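Side-chain contact in nitrogenase iron-molybdenum cofactor biosynthesis protein NifB (Methanothermobacter thermautotrophicus, PDB 7JMA), which probably carries out radical SAM-dependent carbide insertion, coupling two [4Fe-4S] clusters into the [8Fe-9S-C] precursor of the nitrogenase iron-molybdenum cofactor: residues E171-S174 / R175-E179. Numbering follows the deposited sequence.
Sequences EVLS and RNQLE
L173 meets Q177 one turn further along helix 166-186, which leads into strand 190-197 in the parallel beta/alpha fold of the radical SAM domain, a partial TIM barrel. Four i to i+4 backbone hydrogen bonds join E171-S174 to R175-L178 along the helix; the shortest, from Q177 N to L173 O at 2.8 Å, runs nearly along the carbonyl axis. The tight side is the buried one. Here CG of Q177 stands between its own backbone N and carbonyl carbon (chi1 70°), which lays the extended side chain back over the preceding turn: Q177 CG lies 3.2 Å from L173 O, and the two side chains cross obliquely, the end of Q177 lying against CG and CD1 of L173. L173 also packs on N119, L121 and Y154, as Q177 does on V142, and its side chain lies about 7 Å from that of C42, a ligand of a [4Fe-4S] cluster absent from this apo model. With an alanine here in place of Q177, that flank of L173 would probably be uncovered, opening a gap on the buried face. Beside this pair, S174 and L178 touch, CD1 of L178 resting 3.6 Å from S174 OG, while the same leucine packs against helix 206-216. Contacts are looser where V172 CG1 approaches N176 ND2 no closer than 4.5 Å, and R175 is exposed. N176 itself is buried and held at both ends of its amide: ND2 donates to L121 O, and OD1 accepts from R175. The arginine chain bends at chi3 (47°), bringing the guanidinium edge round to the amide, where NH2 of R175 donates to N176 OD1 at 2.9 Å, in the plane of the amide carbonyl, with a weak second bond from NE.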
# COMPACT_ATOMS: atom_id res chain seq x y z
N GLU A 171 -12.62 -4.65 -9.95
CA GLU A 171 -13.72 -4.76 -8.99
C GLU A 171 -13.34 -5.67 -7.83
O GLU A 171 -13.68 -5.39 -6.67
CB GLU A 171 -14.97 -5.26 -9.70
CG GLU A 171 -15.57 -4.20 -10.62
CD GLU A 171 -16.72 -4.72 -11.47
OE1 GLU A 171 -16.82 -5.96 -11.66
OE2 GLU A 171 -17.52 -3.89 -11.93
N VAL A 172 -12.60 -6.74 -8.11
CA VAL A 172 -12.12 -7.63 -7.06
C VAL A 172 -11.08 -6.92 -6.19
O VAL A 172 -11.17 -6.94 -4.95
CB VAL A 172 -11.54 -8.92 -7.69
CG1 VAL A 172 -10.82 -9.76 -6.62
CG2 VAL A 172 -12.62 -9.72 -8.38
N LEU A 173 -10.10 -6.26 -6.82
CA LEU A 173 -9.09 -5.52 -6.06
C LEU A 173 -9.75 -4.44 -5.21
O LEU A 173 -9.45 -4.30 -4.02
CB LEU A 173 -8.06 -4.90 -7.00
CG LEU A 173 -7.05 -3.98 -6.33
CD1 LEU A 173 -6.23 -4.70 -5.24
CD2 LEU A 173 -6.14 -3.34 -7.36
N SER A 174 -10.67 -3.68 -5.81
CA SER A 174 -11.25 -2.55 -5.10
C SER A 174 -12.06 -3.01 -3.91
O SER A 174 -11.95 -2.44 -2.81
CB SER A 174 -12.12 -1.71 -6.04
OG SER A 174 -12.78 -0.67 -5.30
N ARG A 175 -12.91 -4.03 -4.10
CA ARG A 175 -13.71 -4.52 -2.98
C ARG A 175 -12.81 -5.00 -1.84
O ARG A 175 -13.04 -4.67 -0.67
CB ARG A 175 -14.63 -5.66 -3.42
CG ARG A 175 -15.74 -5.89 -2.42
CD ARG A 175 -16.25 -7.31 -2.40
NE ARG A 175 -15.16 -8.27 -2.35
CZ ARG A 175 -15.25 -9.52 -2.81
NH1 ARG A 175 -16.38 -9.94 -3.35
NH2 ARG A 175 -14.20 -10.33 -2.74
N ASN A 176 -11.76 -5.76 -2.18
CA ASN A 176 -10.88 -6.31 -1.16
C ASN A 176 -10.09 -5.21 -0.45
O ASN A 176 -9.96 -5.23 0.79
CB ASN A 176 -9.94 -7.34 -1.79
CG ASN A 176 -10.62 -8.69 -2.01
OD1 ASN A 176 -11.84 -8.80 -1.93
ND2 ASN A 176 -9.83 -9.72 -2.28
N GLN A 177 -9.55 -4.25 -1.20
CA GLN A 177 -8.68 -3.27 -0.56
C GLN A 177 -9.49 -2.31 0.31
O GLN A 177 -9.04 -1.93 1.40
CB GLN A 177 -7.83 -2.53 -1.61
CG GLN A 177 -8.57 -1.57 -2.51
CD GLN A 177 -7.66 -0.95 -3.56
OE1 GLN A 177 -6.44 -1.21 -3.61
NE2 GLN A 177 -8.24 -0.13 -4.40
N LEU A 178 -10.71 -1.97 -0.11
CA LEU A 178 -11.53 -1.06 0.70
C LEU A 178 -12.06 -1.74 1.95
O LEU A 178 -12.10 -1.13 3.03
CB LEU A 178 -12.68 -0.50 -0.14
CG LEU A 178 -12.23 0.41 -1.29
CD1 LEU A 178 -13.43 0.83 -2.12
CD2 LEU A 178 -11.45 1.63 -0.77
N GLU A 179 -12.51 -2.99 1.82
CA GLU A 179 -12.88 -3.77 3.00
C GLU A 179 -11.67 -3.97 3.90
O GLU A 179 -11.80 -3.98 5.14
CB GLU A 179 -13.46 -5.12 2.58